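Local coordinates for galactan 1,3-beta-galactosidase (Phanerochaete chrysosporium, PDB 7BYT), which probably hydrolyses beta-1,3-galactan as an exo-acting glycoside hydrolase family 43 enzyme that also carries a carbohydrate-binding domain, at residues S29-F34 against S54-W59. Residues are numbered along the deposited sequence; the frame is centred on the assembly and turned at random.
With NAG (2-acetamido-2-deoxy-beta-D-glucopyranose), chain D.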
loop_
_atom_site.group_PDB
_atom_site.type_symbol
_atom_site.label_atom_id
_atom_site.label_comp_id
_atom_site.label_asym_id
_atom_site.label_seq_id
_atom_site.Cartn_x
_atom_site.Cartn_y
_atom_site.Cartn_z
ATOM N N SER A 29 -4.978 17.713 13.654
ATOM C CA SER A 29 -3.896 17.413 12.727
ATOM C C SER A 29 -3.272 16.051 13.012
ATOM O O SER A 29 -2.122 15.801 12.640
ATOM C CB SER A 29 -2.841 18.521 12.730
ATOM O OG SER A 29 -2.125 18.529 13.950
ATOM N N THR A 30 -4.009 15.175 13.686
ATOM C CA THR A 30 -3.551 13.826 13.991
ATOM C C THR A 30 -4.134 12.864 12.970
ATOM O O THR A 30 -5.332 12.910 12.674
ATOM C CB THR A 30 -4.000 13.413 15.392
ATOM O OG1 THR A 30 -3.456 14.339 16.341
ATOM C CG2 THR A 30 -3.500 12.010 15.742
ATOM N N PHE A 31 -3.285 12.004 12.425
ATOM C CA PHE A 31 -3.737 10.960 11.521
ATOM C C PHE A 31 -3.930 9.674 12.309
ATOM O O PHE A 31 -3.040 9.257 13.059
ATOM C CB PHE A 31 -2.729 10.762 10.392
ATOM C CG PHE A 31 -2.579 11.979 9.531
ATOM C CD1 PHE A 31 -3.481 12.231 8.513
ATOM C CD2 PHE A 31 -1.574 12.897 9.781
ATOM C CE1 PHE A 31 -3.362 13.369 7.728
ATOM C CE2 PHE A 31 -1.450 14.036 9.003
ATOM C CZ PHE A 31 -2.344 14.272 7.978
ATOM N N TYR A 32 -5.109 9.075 12.159
ATOM C CA TYR A 32 -5.438 7.781 12.740
ATOM C C TYR A 32 -5.421 6.757 11.617
ATOM O O TYR A 32 -6.123 6.922 10.611
ATOM C CB TYR A 32 -6.820 7.825 13.402
ATOM C CG TYR A 32 -6.827 8.680 14.644
ATOM C CD1 TYR A 32 -6.859 10.070 14.559
ATOM C CD2 TYR A 32 -6.773 8.095 15.896
ATOM C CE1 TYR A 32 -6.836 10.853 15.713
ATOM C CE2 TYR A 32 -6.756 8.864 17.040
ATOM C CZ TYR A 32 -6.793 10.234 16.940
ATOM O OH TYR A 32 -6.770 10.984 18.099
ATOM N N TRP A 33 -4.613 5.719 11.784
ATOM C CA TRP A 33 -4.472 4.656 10.801
ATOM C C TRP A 33 -5.073 3.398 11.415
ATOM O O TRP A 33 -4.546 2.868 12.405
ATOM C CB TRP A 33 -2.990 4.479 10.478
ATOM C CG TRP A 33 -2.629 3.379 9.507
ATOM C CD1 TRP A 33 -3.475 2.565 8.802
ATOM C CD2 TRP A 33 -1.306 2.993 9.144
ATOM N NE1 TRP A 33 -2.750 1.693 8.016
ATOM C CE2 TRP A 33 -1.414 1.933 8.219
ATOM C CE3 TRP A 33 -0.030 3.440 9.521
ATOM C CZ2 TRP A 33 -0.294 1.314 7.658
ATOM C CZ3 TRP A 33 1.076 2.828 8.969
ATOM C CH2 TRP A 33 0.938 1.768 8.044
ATOM N N PHE A 34 -6.186 2.945 10.839
ATOM C CA PHE A 34 -6.828 1.693 11.216
ATOM C C PHE A 34 -6.429 0.628 10.209
ATOM O O PHE A 34 -6.347 0.899 9.008
ATOM C CB PHE A 34 -8.350 1.850 11.178
ATOM C CG PHE A 34 -8.855 2.961 12.040
ATOM C CD1 PHE A 34 -9.182 2.729 13.365
ATOM C CD2 PHE A 34 -8.963 4.247 11.539
ATOM C CE1 PHE A 34 -9.632 3.764 14.172
ATOM C CE2 PHE A 34 -9.400 5.290 12.341
ATOM C CZ PHE A 34 -9.740 5.051 13.657
ATOM N N SER A 54 1.604 12.470 13.717
ATOM C CA SER A 54 1.480 13.850 13.279
ATOM C C SER A 54 2.056 14.074 11.891
ATOM O O SER A 54 1.804 15.126 11.294
ATOM C CB SER A 54 2.228 14.770 14.250
ATOM O OG SER A 54 3.606 14.439 14.263
ATOM N N ASP A 55 2.837 13.127 11.371
ATOM C CA ASP A 55 3.647 13.399 10.193
ATOM C C ASP A 55 3.594 12.284 9.160
ATOM O O ASP A 55 4.351 12.338 8.181
ATOM C CB ASP A 55 5.096 13.652 10.603
ATOM C CG ASP A 55 5.712 12.482 11.371
ATOM O OD1 ASP A 55 5.094 11.395 11.474
ATOM O OD2 ASP A 55 6.841 12.653 11.875
ATOM N N LEU A 56 2.741 11.274 9.356
ATOM C CA LEU A 56 2.589 10.123 8.470
ATOM C C LEU A 56 3.815 9.217 8.438
ATOM O O LEU A 56 3.913 8.355 7.553
ATOM C CB LEU A 56 2.153 10.526 7.053
ATOM C CG LEU A 56 0.748 11.126 6.974
ATOM C CD1 LEU A 56 0.466 11.707 5.588
ATOM C CD2 LEU A 56 -0.292 10.071 7.335
ATOM N N VAL A 57 4.745 9.361 9.389
ATOM C CA VAL A 57 5.961 8.549 9.423
ATOM C C VAL A 57 6.157 7.875 10.776
ATOM O O VAL A 57 6.490 6.687 10.852
ATOM C CB VAL A 57 7.206 9.384 9.067
ATOM C CG1 VAL A 57 8.445 8.518 9.177
ATOM C CG2 VAL A 57 7.092 9.975 7.673
ATOM N N ASN A 58 5.979 8.636 11.855
ATOM C CA ASN A 58 6.301 8.203 13.215
ATOM C C ASN A 58 4.989 7.814 13.892
ATOM O O ASN A 58 4.261 8.674 14.392
ATOM C CB ASN A 58 6.999 9.369 13.910
ATOM C CG ASN A 58 7.206 9.162 15.394
ATOM O OD1 ASN A 58 7.440 8.049 15.862
ATOM N ND2 ASN A 58 7.134 10.267 16.152
ATOM N N TRP A 59 4.695 6.515 13.915
ATOM C CA TRP A 59 3.390 6.003 14.327
ATOM C C TRP A 59 3.450 5.451 15.745
ATOM O O TRP A 59 4.330 4.649 16.066
ATOM C CB TRP A 59 2.929 4.895 13.375
ATOM C CG TRP A 59 2.665 5.412 12.016
ATOM C CD1 TRP A 59 3.515 5.384 10.940
ATOM C CD2 TRP A 59 1.485 6.081 11.575
ATOM N NE1 TRP A 59 2.933 5.990 9.864
ATOM C CE2 TRP A 59 1.678 6.421 10.219
ATOM C CE3 TRP A 59 0.273 6.415 12.193
ATOM C CZ2 TRP A 59 0.707 7.089 9.470
ATOM C CZ3 TRP A 59 -0.691 7.077 11.451
ATOM C CH2 TRP A 59 -0.469 7.407 10.102
HETATM C C1 NAG D . 7.300 10.381 17.580
HETATM C C2 NAG D . 8.195 11.583 17.901
HETATM C C3 NAG D . 8.334 11.759 19.415
HETATM C C4 NAG D . 6.965 11.809 20.080
HETATM C C5 NAG D . 6.160 10.573 19.686
HETATM C C6 NAG D . 4.762 10.547 20.265
HETATM C C7 NAG D . 10.056 12.387 16.512
HETATM C C8 NAG D . 11.408 12.065 15.945
HETATM N N2 NAG D . 9.502 11.441 17.278
HETATM O O3 NAG D . 9.050 12.957 19.688
HETATM O O4 NAG D . 7.106 11.858 21.496
HETATM O O5 NAG D . 6.034 10.523 18.257
HETATM O O6 NAG D . 4.031 11.723 19.941
HETATM O O7 NAG D . 9.493 13.455 16.287
HETATM O O HOH W 1 0.211 17.144 12.096
#
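Phe31 and Trp33, on strand 30-36, turn their side chains to the loop 54-59; the backbones are closest where Thr30 passes Ser54, CA atoms 5.1 Å apart, and diverge to 8.7 Å between the CA atoms of Trp33 and Trp59. The benzene edge of Trp33 meets the face of Trp59 in a T-shaped pair, planes at 69°, with Trp33 CE3 3.5 Å from Trp59 CE2. A chi1 of 178° carries the Trp33 indole away from its own backbone N, bringing CE3 over the Trp59 ring; Trp33 CB packs against Trp59 CZ3. Beyond, Leu56 CD2 sits over one face of Phe31, a CH-pi contact 4.0 Å from the ring centroid. An alanine in place of Trp59 would probably leave the Trp33 edge without its aromatic face and open a gap beside Phe31 CB. At the outer end one water donates to both Ser29 O and Ser54 O. Within the loop, Asp55 OD1 accepts from Val57 N, above the carboxylate plane, and Asn58 N, an Asx turn and Asx motif; Asn58 ND2 carries the N-linked NAG. Tyr270 and Trp272 of strand 269-276 also pack on Trp33, at a blade junction. Trp59 reaches across strand 48-53 to strand 30-36 within one antiparallel blade of family 43's five-bladed beta-propeller.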